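Local coordinates for penaeus monodon metallodensovirus major capsid protein (Penaeus monodon metallodensovirus, PDB 6WH7) that forms, in sixty copies, the icosahedral protein shell that probably protects the genome of a shrimp-infecting parvovirus, at residues V87-C92 with S232-A237; A118-K123 with E298-L303; L226-G231 with N247-I252. One frame throughout, in Å; residues are numbered along the deposited sequence.

Contact 1: V87-C92 with S232-A237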
ATOM      1  N   VAL A  87      47.622  16.867  84.020  1.00 13.49           N
ATOM      2  CA  VAL A  87      47.365  17.820  85.086  1.00 13.49           C
ATOM      3  C   VAL A  87      46.634  19.015  84.493  1.00 13.49           C
ATOM      4  O   VAL A  87      47.028  19.528  83.442  1.00 13.49           O
ATOM      5  CB  VAL A  87      48.678  18.248  85.757  1.00 13.49           C
ATOM      6  CG1 VAL A  87      48.418  19.211  86.883  1.00 13.49           C
ATOM      7  CG2 VAL A  87      49.429  17.039  86.234  1.00 13.49           C
ATOM      8  N   MET A  88      45.558  19.446  85.154  1.00 14.79           N
ATOM      9  CA  MET A  88      44.845  20.639  84.709  1.00 14.79           C
ATOM     10  C   MET A  88      45.759  21.851  84.693  1.00 14.79           C
ATOM     11  O   MET A  88      45.704  22.669  83.772  1.00 14.79           O
ATOM     12  CB  MET A  88      43.642  20.903  85.612  1.00 14.70           C
ATOM     13  CG  MET A  88      42.494  19.949  85.452  1.00 14.70           C
ATOM     14  SD  MET A  88      41.690  20.089  83.860  1.00 14.70           S
ATOM     15  CE  MET A  88      40.969  21.714  84.017  1.00 14.70           C
ATOM     16  N   ARG A  89      46.613  21.976  85.704  1.00 16.06           N
ATOM     17  CA  ARG A  89      47.503  23.121  85.824  1.00 16.06           C
ATOM     18  C   ARG A  89      48.444  23.251  84.641  1.00 16.06           C
ATOM     19  O   ARG A  89      48.967  24.339  84.387  1.00 16.06           O
ATOM     20  CB  ARG A  89      48.292  22.983  87.115  1.00 18.38           C
ATOM     21  CG  ARG A  89      49.136  24.149  87.458  1.00 18.38           C
ATOM     22  CD  ARG A  89      49.888  23.854  88.704  1.00 18.38           C
ATOM     23  NE  ARG A  89      49.003  23.677  89.846  1.00 18.38           N
ATOM     24  CZ  ARG A  89      48.606  24.671  90.625  1.00 18.38           C
ATOM     25  NH1 ARG A  89      49.033  25.901  90.389  1.00 18.38           N
ATOM     26  NH2 ARG A  89      47.799  24.438  91.645  1.00 18.38           N
ATOM     27  N   PHE A  90      48.655  22.167  83.905  1.00 14.26           N
ATOM     28  CA  PHE A  90      49.568  22.178  82.774  1.00 14.26           C
ATOM     29  C   PHE A  90      49.028  23.029  81.636  1.00 14.26           C
ATOM     30  O   PHE A  90      49.777  23.769  80.995  1.00 14.26           O
ATOM     31  CB  PHE A  90      49.801  20.733  82.340  1.00 13.19           C
ATOM     32  CG  PHE A  90      50.703  20.564  81.161  1.00 13.19           C
ATOM     33  CD1 PHE A  90      52.066  20.706  81.291  1.00 13.19           C
ATOM     34  CD2 PHE A  90      50.196  20.173  79.942  1.00 13.19           C
ATOM     35  CE1 PHE A  90      52.890  20.520  80.218  1.00 13.19           C
ATOM     36  CE2 PHE A  90      51.017  19.982  78.874  1.00 13.19           C
ATOM     37  CZ  PHE A  90      52.365  20.155  79.011  1.00 13.19           C
ATOM     38  N   TYR A  91      47.736  22.916  81.354  1.00 14.85           N
ATOM     39  CA  TYR A  91      47.130  23.568  80.204  1.00 14.85           C
ATOM     40  C   TYR A  91      46.691  25.003  80.458  1.00 14.85           C
ATOM     41  O   TYR A  91      46.921  25.881  79.624  1.00 14.85           O
ATOM     42  CB  TYR A  91      45.944  22.739  79.747  1.00 12.52           C
ATOM     43  CG  TYR A  91      46.351  21.376  79.314  1.00 12.52           C
ATOM     44  CD1 TYR A  91      46.727  21.133  78.012  1.00 12.52           C
ATOM     45  CD2 TYR A  91      46.388  20.332  80.213  1.00 12.52           C
ATOM     46  CE1 TYR A  91      47.105  19.891  77.614  1.00 12.52           C
ATOM     47  CE2 TYR A  91      46.764  19.089  79.822  1.00 12.52           C
ATOM     48  CZ  TYR A  91      47.121  18.871  78.519  1.00 12.52           C
ATOM     49  OH  TYR A  91      47.502  17.622  78.109  1.00 12.52           O
ATOM     50  N   CYS A  92      46.020  25.248  81.572  1.00 16.87           N
ATOM     51  CA  CYS A  92      45.374  26.526  81.825  1.00 16.87           C
ATOM     52  C   CYS A  92      46.182  27.446  82.720  1.00 16.87           C
ATOM     53  O   CYS A  92      45.701  28.520  83.080  1.00 16.87           O
ATOM     54  CB  CYS A  92      43.974  26.297  82.396  1.00 18.14           C
ATOM     55  SG  CYS A  92      43.882  25.067  83.663  1.00 18.14           S
ATOM     56  N   SER A 232      34.129  24.990  90.875  1.00 16.24           N
ATOM     57  CA  SER A 232      35.246  25.550  91.616  1.00 16.24           C
ATOM     58  C   SER A 232      36.503  25.475  90.764  1.00 16.24           C
ATOM     59  O   SER A 232      36.479  25.015  89.622  1.00 16.24           O
ATOM     60  CB  SER A 232      35.441  24.817  92.946  1.00 18.00           C
ATOM     61  OG  SER A 232      36.543  25.347  93.656  1.00 18.00           O
ATOM     62  N   ASP A 233      37.616  25.936  91.327  1.00 16.91           N
ATOM     63  CA  ASP A 233      38.877  25.889  90.612  1.00 16.91           C
ATOM     64  C   ASP A 233      39.468  24.488  90.657  1.00 16.91           C
ATOM     65  O   ASP A 233      39.203  23.711  91.574  1.00 16.91           O
ATOM     66  CB  ASP A 233      39.872  26.900  91.176  1.00 19.69           C
ATOM     67  CG  ASP A 233      40.199  26.656  92.627  1.00 19.69           C
ATOM     68  OD1 ASP A 233      39.540  25.809  93.267  1.00 19.69           O
ATOM     69  OD2 ASP A 233      41.132  27.310  93.135  1.00 19.69           O
ATOM     70  N   TYR A 234      40.271  24.164  89.641  1.00 16.69           N
ATOM     71  CA  TYR A 234      40.854  22.830  89.578  1.00 16.69           C
ATOM     72  C   TYR A 234      41.831  22.603  90.721  1.00 16.69           C
ATOM     73  O   TYR A 234      41.784  21.560  91.377  1.00 16.69           O
ATOM     74  CB  TYR A 234      41.501  22.590  88.214  1.00 17.35           C
ATOM     75  CG  TYR A 234      42.567  23.576  87.831  1.00 17.35           C
ATOM     76  CD1 TYR A 234      43.889  23.367  88.172  1.00 17.35           C
ATOM     77  CD2 TYR A 234      42.253  24.703  87.110  1.00 17.35           C
ATOM     78  CE1 TYR A 234      44.855  24.267  87.824  1.00 17.35           C
ATOM     79  CE2 TYR A 234      43.208  25.609  86.766  1.00 17.35           C
ATOM     80  CZ  TYR A 234      44.509  25.386  87.114  1.00 17.35           C
ATOM     81  OH  TYR A 234      45.472  26.296  86.756  1.00 17.35           O
ATOM     82  N   GLY A 235      42.702  23.567  90.998  1.00 17.41           N
ATOM     83  CA  GLY A 235      43.493  23.498  92.208  1.00 17.41           C
ATOM     84  C   GLY A 235      44.440  22.321  92.281  1.00 17.41           C
ATOM     85  O   GLY A 235      44.283  21.467  93.155  1.00 17.41           O
ATOM     86  N   ASN A 236      45.380  22.246  91.343  1.00 16.38           N
ATOM     87  CA  ASN A 236      46.325  21.130  91.186  1.00 16.38           C
ATOM     88  C   ASN A 236      45.612  19.780  91.237  1.00 16.38           C
ATOM     89  O   ASN A 236      46.006  18.850  91.935  1.00 16.38           O
ATOM     90  CB  ASN A 236      47.518  21.217  92.162  1.00 17.47           C
ATOM     91  CG  ASN A 236      47.154  21.080  93.631  1.00 17.47           C
ATOM     92  OD1 ASN A 236      46.316  20.284  94.024  1.00 17.47           O
ATOM     93  ND2 ASN A 236      47.827  21.860  94.458  1.00 17.47           N
ATOM     94  N   ALA A 237      44.572  19.679  90.428  1.00 15.26           N
ATOM     95  CA  ALA A 237      43.890  18.437  90.132  1.00 15.26           C
ATOM     96  C   ALA A 237      44.350  17.915  88.782  1.00 15.26           C
ATOM     97  O   ALA A 237      44.709  18.686  87.892  1.00 15.26           O
ATOM     98  CB  ALA A 237      42.377  18.637  90.114  1.00 14.60           C
TER
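Where the short, weakly bonded helix 88-92 meets the long loop that follows strand 229-230, the ring of Tyr-234 lies against Met-88, Arg-89 and Cys-92. The backbone carbonyl carbon of Met-88 sits over one face of that ring. The Met-88 side chain adds its CB, 3.6 Å from Tyr-234 CD1, while its CG lies 3.9 Å from Tyr-234 CB. Arg-89 approaches the ring obliquely, its CA 3.5 Å from Tyr-234 CE1. One turn along the helix, the sulfur of Cys-92 makes a sulfur-aromatic contact: SG is 3.9 Å from the centroid of the Tyr-234 ring and 39° off its normal, an oblique approach in which SG is nearest CE2 and CZ. With CG set between the backbone N and the carbonyl carbon (chi1 57°), Tyr-234 directs its ring at the helix.

In the viral jelly roll this loop is the GH loop, between strands 218-222 and 270-274, and the contact lays it on a helix that in turn rests on strands 118-135 and 287-302 through Met-88 and Tyr-91. The backbones are joined where Met-88 N donates to Ala-237 O at 3.0 Å.

Arg-89 reaches out with CG anti to its own N (chi1 -173°), then bends at chi3, which brings the guanidinium alongside Asn-236. Its edge faces the aliphatic part of that residue, NH2 lying 3.3 Å from Asn-236 CB. NH1 of Arg-89 forms a salt bridge with Glu-93, whose other carboxylate oxygen is hydrogen-bonded to Tyr-234 OH, so one carboxylate holds both polar ends. Tyr-110 meets the Tyr-234 ring edge-to-face, and its hydroxyl is hydrogen-bonded to Tyr-234 N.

Contact 2: A118-K123 with E298-L303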
ATOM      1  N   ALA A 118      29.042  27.253  86.144  1.00 13.36           N
ATOM      2  CA  ALA A 118      29.674  25.964  85.952  1.00 13.36           C
ATOM      3  C   ALA A 118      30.661  26.056  84.806  1.00 13.36           C
ATOM      4  O   ALA A 118      30.509  26.878  83.903  1.00 13.36           O
ATOM      5  CB  ALA A 118      28.649  24.885  85.643  1.00 12.91           C
ATOM      6  N   HIS A 119      31.673  25.198  84.850  1.00 12.67           N
ATOM      7  CA  HIS A 119      32.635  25.092  83.769  1.00 12.67           C
ATOM      8  C   HIS A 119      33.089  23.651  83.679  1.00 12.67           C
ATOM      9  O   HIS A 119      33.035  22.906  84.655  1.00 12.67           O
ATOM     10  CB  HIS A 119      33.835  26.017  83.972  1.00 13.37           C
ATOM     11  CG  HIS A 119      34.619  25.721  85.205  1.00 13.37           C
ATOM     12  ND1 HIS A 119      35.562  24.725  85.265  1.00 13.37           N
ATOM     13  CD2 HIS A 119      34.580  26.276  86.436  1.00 13.37           C
ATOM     14  CE1 HIS A 119      36.083  24.689  86.477  1.00 13.37           C
ATOM     15  NE2 HIS A 119      35.503  25.620  87.207  1.00 13.37           N
ATOM     16  N   ARG A 120      33.517  23.259  82.487  1.00 12.31           N
ATOM     17  CA  ARG A 120      33.870  21.889  82.289  1.00 12.31           C
ATOM     18  C   ARG A 120      35.040  21.795  81.323  1.00 12.31           C
ATOM     19  O   ARG A 120      35.063  22.521  80.324  1.00 12.31           O
ATOM     20  CB  ARG A 120      32.636  21.151  81.771  1.00 11.85           C
ATOM     21  CG  ARG A 120      32.815  19.724  81.507  1.00 11.85           C
ATOM     22  CD  ARG A 120      31.489  19.075  81.276  1.00 11.85           C
ATOM     23  NE  ARG A 120      30.749  19.601  80.148  1.00 11.85           N
ATOM     24  CZ  ARG A 120      29.477  19.312  79.927  1.00 11.85           C
ATOM     25  NH1 ARG A 120      28.842  18.506  80.754  1.00 11.85           N
ATOM     26  NH2 ARG A 120      28.849  19.814  78.879  1.00 11.85           N
ATOM     27  N   PRO A 121      36.009  20.915  81.584  1.00 12.66           N
ATOM     28  CA  PRO A 121      37.260  20.951  80.816  1.00 12.66           C
ATOM     29  C   PRO A 121      37.182  20.434  79.390  1.00 12.66           C
ATOM     30  O   PRO A 121      38.037  20.823  78.593  1.00 12.66           O
ATOM     31  CB  PRO A 121      38.202  20.092  81.662  1.00 12.73           C
ATOM     32  CG  PRO A 121      37.675  20.208  83.012  1.00 12.73           C
ATOM     33  CD  PRO A 121      36.195  20.208  82.856  1.00 12.73           C
ATOM     34  N   THR A 122      36.268  19.521  79.061  1.00 13.02           N
ATOM     35  CA  THR A 122      36.160  18.916  77.728  1.00 13.02           C
ATOM     36  C   THR A 122      37.513  18.543  77.129  1.00 13.02           C
ATOM     37  O   THR A 122      38.342  17.939  77.809  1.00 13.02           O
ATOM     38  CB  THR A 122      35.399  19.816  76.758  1.00 12.91           C
ATOM     39  OG1 THR A 122      36.113  21.030  76.558  1.00 12.91           O
ATOM     40  CG2 THR A 122      34.053  20.138  77.317  1.00 12.91           C
ATOM     41  N   LYS A 123      37.764  18.905  75.876  1.00 12.45           N
ATOM     42  CA  LYS A 123      38.993  18.478  75.222  1.00 12.45           C
ATOM     43  C   LYS A 123      40.215  19.123  75.863  1.00 12.45           C
ATOM     44  O   LYS A 123      40.158  20.230  76.391  1.00 12.45           O
ATOM     45  CB  LYS A 123      38.972  18.819  73.732  1.00 14.22           C
ATOM     46  CG  LYS A 123      40.163  18.265  72.979  1.00 14.22           C
ATOM     47  CD  LYS A 123      40.248  18.771  71.567  1.00 14.22           C
ATOM     48  CE  LYS A 123      39.140  18.216  70.710  1.00 14.22           C
ATOM     49  NZ  LYS A 123      39.221  18.728  69.319  1.00 14.22           N
ATOM     50  N   GLU A 298      40.132  23.163  76.107  1.00 12.78           N
ATOM     51  CA  GLU A 298      38.889  23.730  75.609  1.00 12.78           C
ATOM     52  C   GLU A 298      37.836  23.607  76.694  1.00 12.78           C
ATOM     53  O   GLU A 298      37.375  22.509  76.980  1.00 12.78           O
ATOM     54  CB  GLU A 298      38.434  23.007  74.349  1.00 14.90           C
ATOM     55  CG  GLU A 298      39.360  23.143  73.177  1.00 14.90           C
ATOM     56  CD  GLU A 298      38.867  22.373  71.978  1.00 14.90           C
ATOM     57  OE1 GLU A 298      37.887  21.616  72.126  1.00 14.90           O
ATOM     58  OE2 GLU A 298      39.457  22.515  70.887  1.00 14.90           O
ATOM     59  N   PHE A 299      37.419  24.722  77.268  1.00 12.91           N
ATOM     60  CA  PHE A 299      36.410  24.685  78.313  1.00 12.91           C
ATOM     61  C   PHE A 299      35.014  24.919  77.770  1.00 12.91           C
ATOM     62  O   PHE A 299      34.815  25.687  76.831  1.00 12.91           O
ATOM     63  CB  PHE A 299      36.702  25.723  79.387  1.00 12.70           C
ATOM     64  CG  PHE A 299      37.862  25.388  80.249  1.00 12.70           C
ATOM     65  CD1 PHE A 299      37.693  24.608  81.369  1.00 12.70           C
ATOM     66  CD2 PHE A 299      39.115  25.863  79.954  1.00 12.70           C
ATOM     67  CE1 PHE A 299      38.747  24.310  82.172  1.00 12.70           C
ATOM     68  CE2 PHE A 299      40.169  25.566  80.757  1.00 12.70           C
ATOM     69  CZ  PHE A 299      39.986  24.789  81.868  1.00 12.70           C
ATOM     70  N   GLU A 300      34.050  24.233  78.360  1.00 12.49           N
ATOM     71  CA  GLU A 300      32.653  24.612  78.268  1.00 12.49           C
ATOM     72  C   GLU A 300      32.251  25.274  79.570  1.00 12.49           C
ATOM     73  O   GLU A 300      32.599  24.796  80.649  1.00 12.49           O
ATOM     74  CB  GLU A 300      31.753  23.408  78.013  1.00 13.31           C
ATOM     75  CG  GLU A 300      31.891  22.808  76.652  1.00 13.31           C
ATOM     76  CD  GLU A 300      31.043  21.576  76.490  1.00 13.31           C
ATOM     77  OE1 GLU A 300      30.500  21.091  77.499  1.00 13.31           O
ATOM     78  OE2 GLU A 300      30.916  21.092  75.349  1.00 13.31           O
ATOM     79  N   PHE A 301      31.530  26.377  79.474  1.00 12.32           N
ATOM     80  CA  PHE A 301      30.995  26.996  80.668  1.00 12.32           C
ATOM     81  C   PHE A 301      29.528  27.310  80.463  1.00 12.32           C
ATOM     82  O   PHE A 301      28.990  27.239  79.359  1.00 12.32           O
ATOM     83  CB  PHE A 301      31.780  28.245  81.074  1.00 13.02           C
ATOM     84  CG  PHE A 301      31.805  29.325  80.044  1.00 13.02           C
ATOM     85  CD1 PHE A 301      30.880  30.343  80.072  1.00 13.02           C
ATOM     86  CD2 PHE A 301      32.767  29.331  79.057  1.00 13.02           C
ATOM     87  CE1 PHE A 301      30.919  31.342  79.142  1.00 13.02           C
ATOM     88  CE2 PHE A 301      32.802  30.324  78.120  1.00 13.02           C
ATOM     89  CZ  PHE A 301      31.886  31.333  78.164  1.00 13.02           C
ATOM     90  N   ARG A 302      28.883  27.633  81.571  1.00 13.18           N
ATOM     91  CA  ARG A 302      27.443  27.759  81.627  1.00 13.18           C
ATOM     92  C   ARG A 302      27.113  28.861  82.617  1.00 13.18           C
ATOM     93  O   ARG A 302      27.828  29.059  83.599  1.00 13.18           O
ATOM     94  CB  ARG A 302      26.826  26.409  81.993  1.00 13.04           C
ATOM     95  CG  ARG A 302      25.381  26.433  82.290  1.00 13.04           C
ATOM     96  CD  ARG A 302      24.851  25.046  82.534  1.00 13.04           C
ATOM     97  NE  ARG A 302      24.565  24.326  81.304  1.00 13.04           N
ATOM     98  CZ  ARG A 302      24.120  23.079  81.267  1.00 13.04           C
ATOM     99  NH1 ARG A 302      23.947  22.408  82.388  1.00 13.04           N
ATOM    100  NH2 ARG A 302      23.854  22.502  80.113  1.00 13.04           N
ATOM    101  N   LEU A 303      26.044  29.595  82.336  1.00 14.29           N
ATOM    102  CA  LEU A 303      25.758  30.833  83.039  1.00 14.29           C
ATOM    103  C   LEU A 303      24.761  30.623  84.165  1.00 14.29           C
ATOM    104  O   LEU A 303      24.259  29.526  84.407  1.00 14.29           O
ATOM    105  CB  LEU A 303      25.231  31.891  82.078  1.00 14.51           C
ATOM    106  CG  LEU A 303      26.218  32.235  80.981  1.00 14.51           C
ATOM    107  CD1 LEU A 303      25.725  33.365  80.146  1.00 14.51           C
ATOM    108  CD2 LEU A 303      27.489  32.566  81.589  1.00 14.51           C
TER
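Glu-298 N donates to Lys-123 O at 2.9 Å, just beyond the regular ladder in which 300-302 pair with 118-120, part of strands 287-302 and 118-135, the inner strands of the jelly roll's BIDG sheet. The two side chains run alongside each other, Glu-298 OE2 staying 4.1 Å from Lys-123 NZ, beyond a salt bridge. Phe-299 lays CD1 obliquely against Pro-121 CA, 3.7 Å away.

Glu-300 and Arg-120 form an antiparallel hydrogen-bonded pair, with Glu-300 N 2.8 Å from Arg-120 O and a reciprocal bond from Arg-120 N. The extended Glu-300 chain carries OE1 to the guanidinium edge of Arg-120, where NH2 makes the salt bridge at 2.5 Å and NE a weak second bond; carboxylate and guanidinium planes are 54° apart. The Thr-122 side chain crosses that of Glu-300 at about a right angle, its CG2 against CG and CD. Arg-120 also makes a cation-pi contact with Trp-229.

Phe-301 and His-119 occupy a non-hydrogen-bonded pair and touch through their CB atoms, while the rings diverge, Phe-301 toward Tyr-60 of its own chain and toward Met-112 of a neighbouring subunit. Arg-302 N donates to Ala-118 O at 2.9 Å, and Arg-302 NH1 bonds Arg-352 O of another subunit.

Contact 3: L226-G231 with N247-I252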
ATOM      1  N   LEU A 226      32.068  14.490  80.111  1.00 14.76           N
ATOM      2  CA  LEU A 226      31.652  14.464  81.499  1.00 14.76           C
ATOM      3  C   LEU A 226      30.143  14.627  81.538  1.00 14.76           C
ATOM      4  O   LEU A 226      29.586  15.463  80.822  1.00 14.76           O
ATOM      5  CB  LEU A 226      32.327  15.589  82.287  1.00 13.41           C
ATOM      6  CG  LEU A 226      33.841  15.563  82.481  1.00 13.41           C
ATOM      7  CD1 LEU A 226      34.332  16.893  82.952  1.00 13.41           C
ATOM      8  CD2 LEU A 226      34.198  14.541  83.512  1.00 13.41           C
ATOM      9  N   GLY A 227      29.479  13.823  82.341  1.00 14.35           N
ATOM     10  CA  GLY A 227      28.074  14.107  82.485  1.00 14.35           C
ATOM     11  C   GLY A 227      27.771  15.218  83.449  1.00 14.35           C
ATOM     12  O   GLY A 227      26.604  15.495  83.733  1.00 14.35           O
ATOM     13  N   PHE A 228      28.802  15.869  83.968  1.00 12.59           N
ATOM     14  CA  PHE A 228      28.663  16.831  85.040  1.00 12.59           C
ATOM     15  C   PHE A 228      29.594  17.996  84.766  1.00 12.59           C
ATOM     16  O   PHE A 228      30.409  17.964  83.848  1.00 12.59           O
ATOM     17  CB  PHE A 228      28.968  16.199  86.395  1.00 12.62           C
ATOM     18  CG  PHE A 228      30.369  15.714  86.525  1.00 12.62           C
ATOM     19  CD1 PHE A 228      31.333  16.501  87.100  1.00 12.62           C
ATOM     20  CD2 PHE A 228      30.728  14.484  86.040  1.00 12.62           C
ATOM     21  CE1 PHE A 228      32.606  16.057  87.218  1.00 12.62           C
ATOM     22  CE2 PHE A 228      32.007  14.044  86.149  1.00 12.62           C
ATOM     23  CZ  PHE A 228      32.948  14.832  86.739  1.00 12.62           C
ATOM     24  N   TRP A 229      29.455  19.032  85.573  1.00 12.31           N
ATOM     25  CA  TRP A 229      30.210  20.263  85.451  1.00 12.31           C
ATOM     26  C   TRP A 229      31.026  20.471  86.717  1.00 12.31           C
ATOM     27  O   TRP A 229      30.959  19.684  87.656  1.00 12.31           O
ATOM     28  CB  TRP A 229      29.250  21.422  85.216  1.00 11.49           C
ATOM     29  CG  TRP A 229      28.537  21.315  83.931  1.00 11.49           C
ATOM     30  CD1 TRP A 229      27.489  20.504  83.656  1.00 11.49           C
ATOM     31  CD2 TRP A 229      28.738  22.113  82.770  1.00 11.49           C
ATOM     32  NE1 TRP A 229      27.063  20.697  82.375  1.00 11.49           N
ATOM     33  CE2 TRP A 229      27.809  21.692  81.812  1.00 11.49           C
ATOM     34  CE3 TRP A 229      29.627  23.131  82.441  1.00 11.49           C
ATOM     35  CZ2 TRP A 229      27.743  22.251  80.552  1.00 11.49           C
ATOM     36  CZ3 TRP A 229      29.560  23.679  81.195  1.00 11.49           C
ATOM     37  CH2 TRP A 229      28.628  23.243  80.263  1.00 11.49           C
ATOM     38  N   PHE A 230      31.799  21.545  86.741  1.00 13.19           N
ATOM     39  CA  PHE A 230      32.577  21.919  87.909  1.00 13.19           C
ATOM     40  C   PHE A 230      32.237  23.343  88.304  1.00 13.19           C
ATOM     41  O   PHE A 230      32.030  24.200  87.446  1.00 13.19           O
ATOM     42  CB  PHE A 230      34.072  21.797  87.653  1.00 12.60           C
ATOM     43  CG  PHE A 230      34.522  20.403  87.385  1.00 12.60           C
ATOM     44  CD1 PHE A 230      34.719  19.522  88.420  1.00 12.60           C
ATOM     45  CD2 PHE A 230      34.760  19.976  86.101  1.00 12.60           C
ATOM     46  CE1 PHE A 230      35.128  18.248  88.178  1.00 12.60           C
ATOM     47  CE2 PHE A 230      35.174  18.700  85.861  1.00 12.60           C
ATOM     48  CZ  PHE A 230      35.363  17.839  86.900  1.00 12.60           C
ATOM     49  N   GLY A 231      32.151  23.583  89.604  1.00 14.90           N
ATOM     50  CA  GLY A 231      31.832  24.905  90.089  1.00 14.90           C
ATOM     51  C   GLY A 231      32.976  25.635  90.753  1.00 14.90           C
ATOM     52  O   GLY A 231      32.817  26.788  91.158  1.00 14.90           O
ATOM     53  N   ASN A 247      39.460   9.098  90.090  1.00 14.17           N
ATOM     54  CA  ASN A 247      38.116   9.238  89.559  1.00 14.17           C
ATOM     55  C   ASN A 247      37.807  10.708  89.317  1.00 14.17           C
ATOM     56  O   ASN A 247      38.390  11.600  89.933  1.00 14.17           O
ATOM     57  CB  ASN A 247      37.065   8.576  90.471  1.00 15.63           C
ATOM     58  CG  ASN A 247      37.121   9.057  91.894  1.00 15.63           C
ATOM     59  OD1 ASN A 247      37.484  10.195  92.171  1.00 15.63           O
ATOM     60  ND2 ASN A 247      36.749   8.188  92.814  1.00 15.63           N
ATOM     61  N   ALA A 248      36.878  10.946  88.392  1.00 13.86           N
ATOM     62  CA  ALA A 248      36.655  12.285  87.865  1.00 13.86           C
ATOM     63  C   ALA A 248      35.865  13.176  88.812  1.00 13.86           C
ATOM     64  O   ALA A 248      36.095  14.388  88.837  1.00 13.86           O
ATOM     65  CB  ALA A 248      35.941  12.201  86.520  1.00 12.68           C
ATOM     66  N   VAL A 249      34.938  12.625  89.581  1.00 14.58           N
ATOM     67  CA  VAL A 249      34.117  13.427  90.478  1.00 14.58           C
ATOM     68  C   VAL A 249      34.823  13.533  91.817  1.00 14.58           C
ATOM     69  O   VAL A 249      35.391  12.558  92.318  1.00 14.58           O
ATOM     70  CB  VAL A 249      32.703  12.834  90.631  1.00 14.56           C
ATOM     71  CG1 VAL A 249      32.053  12.704  89.296  1.00 14.56           C
ATOM     72  CG2 VAL A 249      32.736  11.501  91.309  1.00 14.56           C
ATOM     73  N   GLY A 250      34.813  14.727  92.390  1.00 15.07           N
ATOM     74  CA  GLY A 250      35.484  14.939  93.652  1.00 15.07           C
ATOM     75  C   GLY A 250      34.546  14.976  94.828  1.00 15.07           C
ATOM     76  O   GLY A 250      34.983  14.905  95.977  1.00 15.07           O
ATOM     77  N   THR A 251      33.253  15.089  94.556  1.00 15.93           N
ATOM     78  CA  THR A 251      32.273  15.201  95.619  1.00 15.93           C
ATOM     79  C   THR A 251      31.994  13.831  96.215  1.00 15.93           C
ATOM     80  O   THR A 251      31.647  12.891  95.497  1.00 15.93           O
ATOM     81  CB  THR A 251      30.982  15.817  95.097  1.00 15.91           C
ATOM     82  OG1 THR A 251      31.251  17.121  94.577  1.00 15.91           O
ATOM     83  CG2 THR A 251      29.957  15.931  96.199  1.00 15.91           C
ATOM     84  N   ILE A 252      32.156  13.723  97.527  1.00 16.76           N
ATOM     85  CA  ILE A 252      31.825  12.500  98.247  1.00 16.76           C
ATOM     86  C   ILE A 252      30.324  12.286  98.122  1.00 16.76           C
ATOM     87  O   ILE A 252      29.545  13.178  98.483  1.00 16.76           O
ATOM     88  CB  ILE A 252      32.248  12.585  99.719  1.00 17.10           C
ATOM     89  CG1 ILE A 252      33.724  12.955  99.822  1.00 17.10           C
ATOM     90  CG2 ILE A 252      31.992  11.272 100.412  1.00 17.10           C
ATOM     91  CD1 ILE A 252      34.626  11.992  99.129  1.00 17.10           C
TER
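Phe-228 reaches Val-249 and Ala-248 through the outer part of its ring. Its CB points toward segment 247-252, and chi1 of 63° sets CG between the backbone N and the carbonyl carbon. Beyond CG the two sides of the ring differ: CD1 lies over a face of the Phe-230 ring, offset toward the rim, whereas CD2 is 3.9 Å from Val-249 CG1. CE2 and CZ both come to 3.4 Å from Val-249 CG1, and CE1 to 4.0 Å. This is a CH-pi contact, with CG1 3.7 Å from the centroid of the Phe-228 ring and 27° off its normal. Leu-226 CB lies over the opposite face, so the ring is sandwiched between aliphatic groups.

Both segments belong to the region between strands 218-222 and 270-274, the long GH loop of the parvoviral jelly roll, and here the loop folds back on itself without a hydrogen bond between the two segments. At the tip, CZ of Phe-228 also meets Ala-248 CB at 4.0 Å, near the ring plane, with Ala-248 O at this edge too. That oxygen faces the edge of a second ring as well, 4.0 Å from Phe-230 CZ. Leu-226 CD2 also touches Ala-248 CB, at 4.2 Å. Pro-240 packs against Leu-226, Phe-230 and Ala-248, Val-260 touches both Phe-228 and Val-249, and Val-249 further meets Asp-367 of a neighbouring subunit.

From the N terminus, helix 88-92 comes first and is met by residues 232-237, which close contact 1 some 140 residues later. Strand 118-135 begins inside that loop but finds its partner, strand 287-302, only later, so contacts 1 and 2 cross. Contact 3 is a short closure nested within the loop of contact 2; it crosses contact 1, because residues 232-237 fall between its own two segments. Met-88 CE packs on Pro-121 and Phe-299, and Ser-232 O probably accepts a bond from His-119 NE2, joining contacts 1 and 2. A probable backbone bond between His-119 and Phe-230 ties contact 3 to the sheet, seating the GH loop beside the D strand.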